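Local coordinates for endonuclease IV (Thermus thermophilus, PDB 3AAM), which cleaves phosphodiester bonds at apurinic or apyrimidinic sites in DNA during base excision repair, using bound metal ions, at residues V200-L205 / V244-T249; H204-V209 / D217-L222. All blocks are in the same frame, centred on the assembly; numbering follows the deposited sequence.

Interaction 1: residues V200-L205 / V244-T249; sequences VPVVHL and VFILET
V203 lies between two residues of the neighbouring parallel strand and bonds to both, its N donating to V244 O (2.8 Å) and its O accepting from I246 N (2.8 Å). One step earlier V244 N donates to P201 O over 3.1 Å, and one step later L205 N reaches I246 O in a weak, bent bond (130° at the hydrogen). The alternation is that of parallel β-strands. The carbonyls of V244, V203 and I246 also receive CA-H contacts from V202, F245 and H204. The peptide groups of V202, H204 and F245 turn outward, to L168 and T170 on one flank and to R3 and G5 on the other.

V203 and F245 point the same way, F245 CD1 lying 3.5 Å from V203 CB; L205 CD1 adds a second contact, and F235 meets the ring edge-to-face. On the opposite side of the sheet, past V202 and I246, the E248 carboxylate stacks on the H204 ring, their planes 28° apart. With CG beside the E248 backbone N (chi1 -53°), OE2 comes over the ring, offset toward its rim, and also hydrogen-bonds Q32. L205 O faces L247 CD1 (3.2 Å) and is buried without a polar partner. Backbone pairing thus satisfies the strand interiors, whereas at the C-terminal end, where it weakens, the E248 carboxylate, held by Q32, lies about 5 Å from the manganese ion (nearest atoms).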
loop_
_atom_site.group_PDB
_atom_site.type_symbol
_atom_site.label_atom_id
_atom_site.label_comp_id
_atom_site.label_asym_id
_atom_site.label_seq_id
_atom_site.Cartn_x
_atom_site.Cartn_y
_atom_site.Cartn_z
ATOM N N VAL A 200 -3.572 7.537 8.285
ATOM C CA VAL A 200 -3.693 6.252 7.590
ATOM C C VAL A 200 -4.553 6.496 6.351
ATOM O O VAL A 200 -5.739 6.153 6.316
ATOM C CB VAL A 200 -4.380 5.189 8.464
ATOM C CG1 VAL A 200 -4.330 3.835 7.766
ATOM C CG2 VAL A 200 -3.704 5.111 9.821
ATOM N N PRO A 201 -3.961 7.100 5.311
ATOM C CA PRO A 201 -4.688 7.399 4.075
ATOM C C PRO A 201 -5.022 6.232 3.159
ATOM O O PRO A 201 -5.964 6.308 2.367
ATOM C CB PRO A 201 -3.781 8.419 3.393
ATOM C CG PRO A 201 -2.416 7.955 3.787
ATOM C CD PRO A 201 -2.591 7.644 5.261
ATOM N N VAL A 202 -4.255 5.155 3.265
ATOM C CA VAL A 202 -4.461 3.995 2.416
ATOM C C VAL A 202 -4.515 2.709 3.219
ATOM O O VAL A 202 -3.756 2.520 4.171
ATOM C CB VAL A 202 -3.326 3.867 1.369
ATOM C CG1 VAL A 202 -3.569 2.656 0.485
ATOM C CG2 VAL A 202 -3.234 5.137 0.536
ATOM N N VAL A 203 -5.424 1.828 2.820
ATOM C CA VAL A 203 -5.578 0.540 3.470
ATOM C C VAL A 203 -5.394 -0.571 2.443
ATOM O O VAL A 203 -6.009 -0.537 1.373
ATOM C CB VAL A 203 -6.996 0.374 4.084
ATOM C CG1 VAL A 203 -7.153 -1.042 4.641
ATOM C CG2 VAL A 203 -7.232 1.412 5.176
ATOM N N HIS A 204 -4.518 -1.525 2.738
ATOM C CA HIS A 204 -4.354 -2.680 1.857
ATOM C C HIS A 204 -5.317 -3.676 2.496
ATOM O O HIS A 204 -4.987 -4.337 3.486
ATOM C CB HIS A 204 -2.917 -3.218 1.885
ATOM C CG HIS A 204 -1.950 -2.420 1.065
ATOM N ND1 HIS A 204 -2.335 -1.658 -0.019
ATOM C CD2 HIS A 204 -0.603 -2.303 1.147
ATOM C CE1 HIS A 204 -1.265 -1.106 -0.567
ATOM N NE2 HIS A 204 -0.202 -1.482 0.120
ATOM N N LEU A 205 -6.523 -3.742 1.935
ATOM C CA LEU A 205 -7.599 -4.582 2.443
ATOM C C LEU A 205 -7.495 -6.029 1.981
ATOM O O LEU A 205 -8.385 -6.555 1.317
ATOM C CB LEU A 205 -8.948 -3.987 2.020
ATOM C CG LEU A 205 -10.185 -4.409 2.816
ATOM C CD1 LEU A 205 -10.132 -3.803 4.219
ATOM C CD2 LEU A 205 -11.435 -3.942 2.092
ATOM N N VAL A 244 -8.603 5.388 0.922
ATOM C CA VAL A 244 -8.358 4.584 -0.267
ATOM C C VAL A 244 -8.075 3.137 0.122
ATOM O O VAL A 244 -7.215 2.874 0.955
ATOM C CB VAL A 244 -7.150 5.141 -1.041
ATOM C CG1 VAL A 244 -6.775 4.206 -2.185
ATOM C CG2 VAL A 244 -7.480 6.529 -1.568
ATOM N N PHE A 245 -8.801 2.207 -0.490
ATOM C CA PHE A 245 -8.638 0.787 -0.206
ATOM C C PHE A 245 -8.123 0.056 -1.439
ATOM O O PHE A 245 -8.723 0.133 -2.511
ATOM C CB PHE A 245 -9.974 0.186 0.231
ATOM C CG PHE A 245 -10.456 0.683 1.568
ATOM C CD1 PHE A 245 -10.235 -0.055 2.720
ATOM C CD2 PHE A 245 -11.115 1.904 1.670
ATOM C CE1 PHE A 245 -10.664 0.407 3.963
ATOM C CE2 PHE A 245 -11.548 2.379 2.908
ATOM C CZ PHE A 245 -11.322 1.627 4.057
ATOM N N ILE A 246 -7.003 -0.642 -1.281
ATOM C CA ILE A 246 -6.394 -1.396 -2.374
ATOM C C ILE A 246 -6.247 -2.870 -2.007
ATOM O O ILE A 246 -5.695 -3.207 -0.957
ATOM C CB ILE A 246 -4.980 -0.839 -2.720
ATOM C CG1 ILE A 246 -5.083 0.604 -3.220
ATOM C CG2 ILE A 246 -4.309 -1.713 -3.771
ATOM C CD1 ILE A 246 -5.879 0.761 -4.516
ATOM N N LEU A 247 -6.745 -3.745 -2.874
ATOM C CA LEU A 247 -6.640 -5.186 -2.671
ATOM C C LEU A 247 -5.417 -5.623 -3.471
ATOM O O LEU A 247 -5.209 -5.151 -4.591
ATOM C CB LEU A 247 -7.893 -5.897 -3.196
ATOM C CG LEU A 247 -7.899 -7.422 -3.063
ATOM C CD1 LEU A 247 -7.839 -7.836 -1.594
ATOM C CD2 LEU A 247 -9.160 -7.971 -3.715
ATOM N N GLU A 248 -4.602 -6.500 -2.888
ATOM C CA GLU A 248 -3.386 -6.981 -3.543
ATOM C C GLU A 248 -3.425 -8.502 -3.658
ATOM O O GLU A 248 -2.825 -9.208 -2.854
ATOM C CB GLU A 248 -2.157 -6.563 -2.731
ATOM C CG GLU A 248 -2.080 -5.076 -2.405
ATOM C CD GLU A 248 -0.875 -4.744 -1.547
ATOM O OE1 GLU A 248 -0.671 -5.431 -0.521
ATOM O OE2 GLU A 248 -0.138 -3.799 -1.889
ATOM N N THR A 249 -4.141 -9.000 -4.659
ATOM C CA THR A 249 -4.268 -10.437 -4.863
ATOM C C THR A 249 -4.164 -10.757 -6.352
ATOM O O THR A 249 -4.134 -9.855 -7.179
ATOM C CB THR A 249 -5.613 -10.932 -4.318
ATOM O OG1 THR A 249 -6.673 -10.221 -4.968
ATOM C CG2 THR A 249 -5.692 -10.703 -2.819
#

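Interaction 2: residues H204-V209 / D217-L222; sequences HLNDSV and DHHAHL. With MN (manganese (II) ion), chain B.
With CG turned beside its own backbone N (chi1 -64°), N206 lays its amide over one face of the H219 imidazole. H219 has a similar first torsion (-52°), and the two planes stack 17° apart. N206 CB also lies over this face, 4.2 Å from the ring centroid. The ring's ends are tied elsewhere: ND1 hydrogen-bonds E248 O, and NE2 binds manganese at 2.3 Å. D217 chelates the same ion through OD1 and OD2, water 2 adds another ligand, and H172 completes the protein part of the site.

Next to H219 along the chain, A220 forms an antiparallel hydrogen-bonded pair with D207. D207 N donates to A220 O at 3.1 Å; the return bond runs from A220 N to D207 O. V209 N donates to H218 O over 2.9 Å, and V209 CG2 sits over the centre of the H218 ring, 3.5 Å from its centroid, in a CH-pi contact. Water 1 donates to S208 OG and accepts from H218 N, while S208 OG also hydrogen-bonds G210 O; D207 OD1 accepts from S208 N and I227 N. Here a short β-hairpin, formed by the C-terminal end of barrel strand 202-208 and strand 219-220, carries metal ligands, the location typical of TIM-barrel active sites.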
loop_
_atom_site.group_PDB
_atom_site.type_symbol
_atom_site.label_atom_id
_atom_site.label_comp_id
_atom_site.label_asym_id
_atom_site.label_seq_id
_atom_site.Cartn_x
_atom_site.Cartn_y
_atom_site.Cartn_z
ATOM N N HIS A 204 -4.518 -1.525 2.738
ATOM C CA HIS A 204 -4.354 -2.680 1.857
ATOM C C HIS A 204 -5.317 -3.676 2.496
ATOM O O HIS A 204 -4.987 -4.337 3.486
ATOM C CB HIS A 204 -2.917 -3.218 1.885
ATOM C CG HIS A 204 -1.950 -2.420 1.065
ATOM N ND1 HIS A 204 -2.335 -1.658 -0.019
ATOM C CD2 HIS A 204 -0.603 -2.303 1.147
ATOM C CE1 HIS A 204 -1.265 -1.106 -0.567
ATOM N NE2 HIS A 204 -0.202 -1.482 0.120
ATOM N N LEU A 205 -6.523 -3.742 1.935
ATOM C CA LEU A 205 -7.599 -4.582 2.443
ATOM C C LEU A 205 -7.495 -6.029 1.981
ATOM O O LEU A 205 -8.385 -6.555 1.317
ATOM C CB LEU A 205 -8.948 -3.987 2.020
ATOM C CG LEU A 205 -10.185 -4.409 2.816
ATOM C CD1 LEU A 205 -10.132 -3.803 4.219
ATOM C CD2 LEU A 205 -11.435 -3.942 2.092
ATOM N N ASN A 206 -6.390 -6.660 2.349
ATOM C CA ASN A 206 -6.127 -8.047 1.996
ATOM C C ASN A 206 -6.731 -9.027 2.993
ATOM O O ASN A 206 -6.675 -8.796 4.200
ATOM C CB ASN A 206 -4.614 -8.287 1.957
ATOM C CG ASN A 206 -3.924 -7.482 0.880
ATOM O OD1 ASN A 206 -2.901 -6.836 1.122
ATOM N ND2 ASN A 206 -4.474 -7.521 -0.318
ATOM N N ASP A 207 -7.322 -10.113 2.503
ATOM C CA ASP A 207 -7.825 -11.109 3.431
ATOM C C ASP A 207 -6.580 -11.956 3.685
ATOM O O ASP A 207 -5.550 -11.753 3.038
ATOM C CB ASP A 207 -8.951 -11.956 2.840
ATOM C CG ASP A 207 -9.775 -12.652 3.920
ATOM O OD1 ASP A 207 -9.204 -12.980 4.986
ATOM O OD2 ASP A 207 -10.987 -12.882 3.706
ATOM N N SER A 208 -6.669 -12.906 4.604
ATOM C CA SER A 208 -5.513 -13.711 4.972
ATOM C C SER A 208 -5.698 -15.220 4.899
ATOM O O SER A 208 -6.722 -15.749 5.321
ATOM C CB SER A 208 -5.097 -13.319 6.396
ATOM O OG SER A 208 -4.096 -14.165 6.930
ATOM N N VAL A 209 -4.691 -15.903 4.361
ATOM C CA VAL A 209 -4.715 -17.358 4.281
ATOM C C VAL A 209 -4.287 -17.860 5.658
ATOM O O VAL A 209 -4.807 -18.858 6.159
ATOM C CB VAL A 209 -3.725 -17.886 3.211
ATOM C CG1 VAL A 209 -3.599 -19.406 3.316
ATOM C CG2 VAL A 209 -4.205 -17.503 1.824
ATOM N N ASP A 217 2.199 -14.340 6.018
ATOM C CA ASP A 217 1.795 -13.236 5.154
ATOM C C ASP A 217 1.413 -13.816 3.799
ATOM O O ASP A 217 2.244 -13.921 2.902
ATOM C CB ASP A 217 2.951 -12.240 4.995
ATOM C CG ASP A 217 2.593 -11.056 4.104
ATOM O OD1 ASP A 217 1.415 -10.926 3.714
ATOM O OD2 ASP A 217 3.495 -10.247 3.799
ATOM N N HIS A 218 0.145 -14.187 3.665
ATOM C CA HIS A 218 -0.365 -14.785 2.436
ATOM C C HIS A 218 -1.741 -14.173 2.151
ATOM O O HIS A 218 -2.740 -14.560 2.759
ATOM C CB HIS A 218 -0.463 -16.300 2.643
ATOM C CG HIS A 218 -0.734 -17.078 1.393
ATOM N ND1 HIS A 218 -0.708 -18.457 1.362
ATOM C CD2 HIS A 218 -1.040 -16.678 0.136
ATOM C CE1 HIS A 218 -0.987 -18.872 0.139
ATOM N NE2 HIS A 218 -1.192 -17.813 -0.624
ATOM N N HIS A 219 -1.785 -13.219 1.228
ATOM C CA HIS A 219 -3.032 -12.536 0.887
ATOM C C HIS A 219 -4.062 -13.466 0.256
ATOM O O HIS A 219 -3.712 -14.437 -0.412
ATOM C CB HIS A 219 -2.787 -11.392 -0.100
ATOM C CG HIS A 219 -1.723 -10.426 0.319
ATOM N ND1 HIS A 219 -1.306 -9.394 -0.495
ATOM C CD2 HIS A 219 -0.975 -10.341 1.444
ATOM C CE1 HIS A 219 -0.345 -8.718 0.108
ATOM N NE2 HIS A 219 -0.125 -9.274 1.286
ATOM N N ALA A 220 -5.332 -13.143 0.475
ATOM C CA ALA A 220 -6.442 -13.894 -0.090
ATOM C C ALA A 220 -7.479 -12.896 -0.595
ATOM O O ALA A 220 -7.594 -11.789 -0.062
ATOM C CB ALA A 220 -7.066 -14.800 0.966
ATOM N N HIS A 221 -8.216 -13.289 -1.631
ATOM C CA HIS A 221 -9.262 -12.446 -2.207
ATOM C C HIS A 221 -10.329 -12.166 -1.152
ATOM O O HIS A 221 -10.397 -12.845 -0.125
ATOM C CB HIS A 221 -9.930 -13.149 -3.394
ATOM C CG HIS A 221 -9.004 -13.451 -4.530
ATOM N ND1 HIS A 221 -8.295 -12.475 -5.195
ATOM C CD2 HIS A 221 -8.689 -14.621 -5.134
ATOM C CE1 HIS A 221 -7.583 -13.029 -6.160
ATOM N NE2 HIS A 221 -7.803 -14.332 -6.144
ATOM N N LEU A 222 -11.168 -11.169 -1.410
ATOM C CA LEU A 222 -12.234 -10.835 -0.477
ATOM C C LEU A 222 -13.140 -12.049 -0.279
ATOM O O LEU A 222 -13.478 -12.748 -1.235
ATOM C CB LEU A 222 -13.040 -9.646 -1.003
ATOM C CG LEU A 222 -12.203 -8.386 -1.249
ATOM C CD1 LEU A 222 -13.090 -7.297 -1.827
ATOM C CD2 LEU A 222 -11.554 -7.924 0.048
HETATM MN MN MN B . 1.846 -8.985 2.416
HETATM O O HOH W 1 -1.698 -14.717 5.888
HETATM O O HOH W 2 2.858 -10.414 0.616
#

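Overall arrangement
Strand 202-208 runs through both interactions, which share H204 and L205. Interaction 1 belongs to the buried barrel wall: parallel neighbours, largely aliphatic and aromatic side chains, and regular backbone bonds. Interaction 2, its centre about 11 Å from that of interaction 1 and farther from the centre of the chain, pairs the end of that strand with an antiparallel partner; its interior is buried too, but V209 and H218 are exposed, water and metal enter, and polar groups carry more of the contact, though some apolar contacts remain. The two meet directly, T249 OG1 hydrogen-bonding H221 ND1, so residues following strand 244-247 probably help to position the metal-binding hairpin.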